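Local coordinates for protein prolyl oligopeptidase (Novosphingobium capsulatum, PDB 1YR2) that probably hydrolyses oligopeptides on the carboxyl side of proline, and less readily of alanine, as a serine peptidase of the S9A family, at residues Arg149-Pro154 with Val194-Gly199; Ser171-Leu176 with Leu217-Leu222. All blocks are in the same frame, centred on the assembly; numbering follows the deposited sequence.

Contact 1. Residues Arg149-Pro154 with Val194-Gly199; sequences RVLLDP and VGVADG
The carbonyl oxygen of Val196 is gripped by both terminal nitrogens of Arg149, each of which donates a hydrogen bond to it. NH1 of Arg149 lies 2.8 Å from Val196 O, nearly on the line of the C=O bond, while NH2 of Arg149 reaches the same oxygen at 3.1 Å from above the carbonyl plane. The oxygen itself sits close to the guanidinium plane, so the end-on fork fixes the rotation of the group, and Ala197 O lies over one of its faces. With CG anti to the backbone N (chi1 168°), the long side chain heads for the neighbouring segment, running extended through chi1 and chi2 and bending at chi3; arginine suits this exposed position because its long chain and forked end can present two N-H donors to one carbonyl. The contact joins adjacent four-stranded blades of the N-terminal beta-propeller: 149-152 is an outermost strand of one, and 188-195 belongs to the next. Leu151 and Leu152, a classic beta bulge facing Leu135, both contribute to the apolar layer beneath. CD1 of Leu151 packs 4.1 Å from CG1 of Val194 and 3.9 Å from CA of Gly199, and its CD2 approaches CG2 of Val196. Gly199 has positive phi (73°), which a residue without CB adopts easily. Leu152 CD2 meets Val194 CG1 at 4.4 Å, while Phe122 of strand 120-126 packs against both Leu151 and Val196.

Contact 2. Residues Ser171-Leu176 with Leu217-Leu222; sequences SDDGRL and LGNDAL
Asn219 lays its amide flat over the carboxylate of Asp173, the two planes only 5° apart, with Asn219 CG 3.2 Å from Asp173 OD2. The amide also turns OD1 toward the backbone of the type I turn Ser171-Gly174, where Asp173 N donates a weak, bent hydrogen bond to Asn219 OD1 at 2.8 Å. Asn219 can do both because its CG stands anti to the carbonyl carbon (chi1 -52°), bringing a short, flat, polar group across to the turn. Asp173 is held from its own side. Its CG lies between the backbone N and the carbonyl carbon (chi1 69°), which folds the carboxylate back over the loop; there OD1 accepts from Ser171 OG and from Arg175 N, the latter reaching it from above the carboxylate plane at 3.1 Å. Ser171 OG accepts in turn from Leu176 N, so a small hydroxyl relays between carboxylate and backbone. With an alanine at Asp173, Arg175 N and Ser171 OG are likely to lose this acceptor, and the Asn219 amide the flat group it stacks on. Alongside, Asp172 sets OD2 3.5 Å from Gly218 CA; a water lies between this oxygen and Gly218 N, though its approach to OD2 is too short for the bridge to be certain. Glycine suits position 218, whose phi is positive, and its carbonyl oxygen is buried here without a partner. Leu176 CD1 lies 3.5 Å from Asn219 O, and Trp216 packs against Ser171, Asp172 and Leu176. The bond from Arg175 N to Asp173 OD1 makes an Asx turn, here part of the loop between strands 163-170 and 176-183 of one beta-propeller blade, which meets the loop leading into strand 221-226 of the next.

How the contacts relate
The two contacts lie on the same side of the chain's centre, their own centres 15 Å apart, and follow one another around the N-terminal beta-propeller. Along the chain their segments alternate: 149-154, 171-176, 194-199, 217-222. Contact 1 joins the blade ending in strand 149-152 to the blade of strands 163-170, 176-183, 188-195 and 204-210; contact 2 joins that middle blade to the one containing strand 221-226. Within the middle blade they touch directly: Val196 N probably donates a hydrogen bond to Arg175 O (3.1 Å), and Val196 CG2 packs against Gly174 O. Three successive blades are thus linked through connected loops of the shared blade.

Contact 1. Residues Arg149-Pro154 with Val194-Gly199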
loop_
_atom_site.group_PDB
_atom_site.type_symbol
_atom_site.label_atom_id
_atom_site.label_comp_id
_atom_site.label_asym_id
_atom_site.label_seq_id
_atom_site.Cartn_x
_atom_site.Cartn_y
_atom_site.Cartn_z
ATOM N N ARG A 149 -25.056 16.487 -3.632
ATOM C CA ARG A 149 -25.479 16.690 -5.018
ATOM C C ARG A 149 -24.334 16.282 -5.948
ATOM O O ARG A 149 -23.162 16.588 -5.681
ATOM C CB ARG A 149 -25.857 18.165 -5.206
ATOM C CG ARG A 149 -26.038 18.603 -6.631
ATOM C CD ARG A 149 -26.613 19.978 -6.762
ATOM N NE ARG A 149 -25.901 21.017 -5.977
ATOM C CZ ARG A 149 -24.985 21.860 -6.461
ATOM N NH1 ARG A 149 -24.567 21.766 -7.725
ATOM N NH2 ARG A 149 -24.468 22.796 -5.657
ATOM N N VAL A 150 -24.656 15.568 -7.020
ATOM C CA VAL A 150 -23.653 15.187 -7.988
ATOM C C VAL A 150 -23.233 16.400 -8.806
ATOM O O VAL A 150 -24.005 16.972 -9.560
ATOM C CB VAL A 150 -24.149 14.092 -8.909
ATOM C CG1 VAL A 150 -23.114 13.777 -9.994
ATOM C CG2 VAL A 150 -24.529 12.855 -8.062
ATOM N N LEU A 151 -21.984 16.775 -8.639
ATOM C CA LEU A 151 -21.358 17.861 -9.353
ATOM C C LEU A 151 -20.667 17.365 -10.615
ATOM O O LEU A 151 -20.848 17.979 -11.657
ATOM C CB LEU A 151 -20.368 18.588 -8.431
ATOM C CG LEU A 151 -19.756 19.859 -9.013
ATOM C CD1 LEU A 151 -20.821 20.905 -9.460
ATOM C CD2 LEU A 151 -18.811 20.477 -7.988
ATOM N N LEU A 152 -19.864 16.302 -10.529
ATOM C CA LEU A 152 -19.400 15.580 -11.717
ATOM C C LEU A 152 -19.683 14.095 -11.609
ATOM O O LEU A 152 -19.517 13.505 -10.546
ATOM C CB LEU A 152 -17.892 15.771 -11.926
ATOM C CG LEU A 152 -17.319 17.190 -11.964
ATOM C CD1 LEU A 152 -15.803 17.129 -11.847
ATOM C CD2 LEU A 152 -17.763 17.842 -13.240
ATOM N N ASP A 153 -20.149 13.488 -12.705
ATOM C CA ASP A 153 -20.251 12.048 -12.787
ATOM C C ASP A 153 -19.498 11.517 -14.008
ATOM O O ASP A 153 -20.056 11.393 -15.094
ATOM C CB ASP A 153 -21.682 11.583 -12.830
ATOM C CG ASP A 153 -21.785 10.074 -12.637
ATOM O OD1 ASP A 153 -20.754 9.368 -12.794
ATOM O OD2 ASP A 153 -22.830 9.516 -12.270
ATOM N N PRO A 154 -18.240 11.178 -13.820
ATOM C CA PRO A 154 -17.390 10.772 -14.944
ATOM C C PRO A 154 -17.871 9.505 -15.657
ATOM O O PRO A 154 -17.574 9.344 -16.842
ATOM C CB PRO A 154 -16.037 10.575 -14.302
ATOM C CG PRO A 154 -16.120 11.237 -12.992
ATOM C CD PRO A 154 -17.514 11.179 -12.547
ATOM N N VAL A 194 -16.646 24.002 -14.070
ATOM C CA VAL A 194 -18.079 23.987 -13.835
ATOM C C VAL A 194 -18.411 25.049 -12.762
ATOM O O VAL A 194 -17.595 25.357 -11.879
ATOM C CB VAL A 194 -18.508 22.562 -13.425
ATOM C CG1 VAL A 194 -17.888 22.135 -12.118
ATOM C CG2 VAL A 194 -19.964 22.416 -13.340
ATOM N N GLY A 195 -19.571 25.683 -12.913
ATOM C CA GLY A 195 -20.120 26.547 -11.888
ATOM C C GLY A 195 -20.770 25.671 -10.844
ATOM O O GLY A 195 -21.523 24.746 -11.122
ATOM N N VAL A 196 -20.469 25.942 -9.604
ATOM C CA VAL A 196 -20.862 25.032 -8.567
ATOM C C VAL A 196 -22.351 25.139 -8.230
ATOM O O VAL A 196 -23.009 24.110 -8.008
ATOM C CB VAL A 196 -19.999 25.242 -7.313
ATOM C CG1 VAL A 196 -20.507 24.437 -6.174
ATOM C CG2 VAL A 196 -18.524 24.859 -7.602
ATOM N N ALA A 197 -22.881 26.367 -8.153
ATOM C CA ALA A 197 -24.290 26.589 -7.790
ATOM C C ALA A 197 -25.222 25.772 -8.687
ATOM O O ALA A 197 -26.118 25.085 -8.185
ATOM C CB ALA A 197 -24.661 28.082 -7.877
ATOM N N ASP A 198 -25.028 25.833 -9.997
ATOM C CA ASP A 198 -25.918 25.110 -10.929
ATOM C C ASP A 198 -25.336 23.843 -11.566
ATOM O O ASP A 198 -26.059 23.091 -12.204
ATOM C CB ASP A 198 -26.462 26.020 -12.024
ATOM C CG ASP A 198 -25.371 26.677 -12.864
ATOM O OD1 ASP A 198 -24.148 26.335 -12.750
ATOM O OD2 ASP A 198 -25.664 27.589 -13.672
ATOM N N GLY A 199 -24.046 23.611 -11.403
ATOM C CA GLY A 199 -23.427 22.432 -11.966
ATOM C C GLY A 199 -23.249 22.482 -13.478
ATOM O O GLY A 199 -22.963 21.452 -14.076
#

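Contact 2. Residues Ser171-Leu176 with Leu217-Leu222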
loop_
_atom_site.group_PDB
_atom_site.type_symbol
_atom_site.label_atom_id
_atom_site.label_comp_id
_atom_site.label_asym_id
_atom_site.label_seq_id
_atom_site.Cartn_x
_atom_site.Cartn_y
_atom_site.Cartn_z
ATOM N N SER A 171 -12.396 26.542 -6.303
ATOM C CA SER A 171 -11.862 27.878 -6.100
ATOM C C SER A 171 -11.860 28.278 -4.621
ATOM O O SER A 171 -12.529 27.655 -3.769
ATOM C CB SER A 171 -12.653 28.922 -6.945
ATOM O OG SER A 171 -14.011 29.022 -6.540
ATOM N N ASP A 172 -11.137 29.353 -4.309
ATOM C CA ASP A 172 -10.949 29.742 -2.900
ATOM C C ASP A 172 -12.266 30.028 -2.208
ATOM O O ASP A 172 -12.442 29.717 -1.012
ATOM C CB ASP A 172 -10.017 30.967 -2.777
ATOM C CG ASP A 172 -8.539 30.631 -3.033
ATOM O OD1 ASP A 172 -8.201 29.437 -3.274
ATOM O OD2 ASP A 172 -7.630 31.508 -2.999
ATOM N N ASP A 173 -13.232 30.592 -2.937
ATOM C CA ASP A 173 -14.541 30.885 -2.337
ATOM C C ASP A 173 -15.624 29.844 -2.675
ATOM O O ASP A 173 -16.789 30.008 -2.312
ATOM C CB ASP A 173 -15.006 32.278 -2.744
ATOM C CG ASP A 173 -15.364 32.361 -4.223
ATOM O OD1 ASP A 173 -15.241 31.322 -4.957
ATOM O OD2 ASP A 173 -15.723 33.456 -4.758
ATOM N N GLY A 174 -15.226 28.806 -3.397
ATOM C CA GLY A 174 -16.004 27.599 -3.602
ATOM C C GLY A 174 -17.048 27.735 -4.694
ATOM O O GLY A 174 -17.941 26.885 -4.811
ATOM N N ARG A 175 -16.999 28.824 -5.447
ATOM C CA ARG A 175 -18.060 29.082 -6.417
ATOM C C ARG A 175 -17.800 28.476 -7.798
ATOM O O ARG A 175 -18.758 28.284 -8.574
ATOM C CB ARG A 175 -18.371 30.582 -6.528
ATOM C CG ARG A 175 -18.899 31.237 -5.242
ATOM C CD ARG A 175 -19.348 32.685 -5.460
ATOM N NE ARG A 175 -20.474 32.687 -6.402
ATOM C CZ ARG A 175 -21.751 32.481 -6.065
ATOM N NH1 ARG A 175 -22.092 32.308 -4.816
ATOM N NH2 ARG A 175 -22.697 32.458 -7.001
ATOM N N LEU A 176 -16.541 28.123 -8.086
ATOM C CA LEU A 176 -16.166 27.465 -9.350
ATOM C C LEU A 176 -15.305 26.258 -9.070
ATOM O O LEU A 176 -14.664 26.182 -8.009
ATOM C CB LEU A 176 -15.340 28.414 -10.222
ATOM C CG LEU A 176 -16.049 29.661 -10.674
ATOM C CD1 LEU A 176 -15.003 30.604 -11.283
ATOM C CD2 LEU A 176 -17.172 29.321 -11.699
ATOM N N LEU A 217 -5.614 30.910 -8.135
ATOM C CA LEU A 217 -5.097 32.180 -7.701
ATOM C C LEU A 217 -6.328 33.020 -7.438
ATOM O O LEU A 217 -6.901 33.596 -8.347
ATOM C CB LEU A 217 -4.213 32.758 -8.771
ATOM C CG LEU A 217 -3.403 33.977 -8.400
ATOM C CD1 LEU A 217 -2.130 33.593 -7.722
ATOM C CD2 LEU A 217 -3.156 34.825 -9.649
ATOM N N GLY A 218 -6.769 33.019 -6.207
ATOM C CA GLY A 218 -8.061 33.586 -5.832
ATOM C C GLY A 218 -9.242 32.863 -6.461
ATOM O O GLY A 218 -9.234 31.633 -6.529
ATOM N N ASN A 219 -10.274 33.616 -6.871
ATOM C CA ASN A 219 -11.530 33.015 -7.339
ATOM C C ASN A 219 -11.757 32.981 -8.831
ATOM O O ASN A 219 -12.730 32.379 -9.264
ATOM C CB ASN A 219 -12.706 33.696 -6.635
ATOM C CG ASN A 219 -12.512 33.703 -5.111
ATOM O OD1 ASN A 219 -12.222 32.675 -4.537
ATOM N ND2 ASN A 219 -12.649 34.829 -4.499
ATOM N N ASP A 220 -10.852 33.549 -9.616
ATOM C CA ASP A 220 -11.076 33.697 -11.057
ATOM C C ASP A 220 -9.848 33.550 -11.898
ATOM O O ASP A 220 -9.800 34.096 -13.006
ATOM C CB ASP A 220 -11.673 35.075 -11.339
ATOM C CG ASP A 220 -10.786 36.188 -10.836
ATOM O OD1 ASP A 220 -9.615 35.924 -10.460
ATOM O OD2 ASP A 220 -11.170 37.368 -10.763
ATOM N N ALA A 221 -8.834 32.824 -11.388
ATOM C CA ALA A 221 -7.666 32.508 -12.198
ATOM C C ALA A 221 -7.049 31.223 -11.666
ATOM O O ALA A 221 -7.133 30.948 -10.463
ATOM C CB ALA A 221 -6.637 33.638 -12.172
ATOM N N LEU A 222 -6.400 30.493 -12.560
ATOM C CA LEU A 222 -5.882 29.154 -12.285
ATOM C C LEU A 222 -4.472 29.018 -12.849
ATOM O O LEU A 222 -4.250 29.321 -14.021
ATOM C CB LEU A 222 -6.778 28.119 -12.970
ATOM C CG LEU A 222 -6.440 26.681 -12.552
ATOM C CD1 LEU A 222 -7.109 26.289 -11.255
ATOM C CD2 LEU A 222 -6.789 25.685 -13.609
HETATM O O HOH W 1 -5.409 31.816 -3.961
#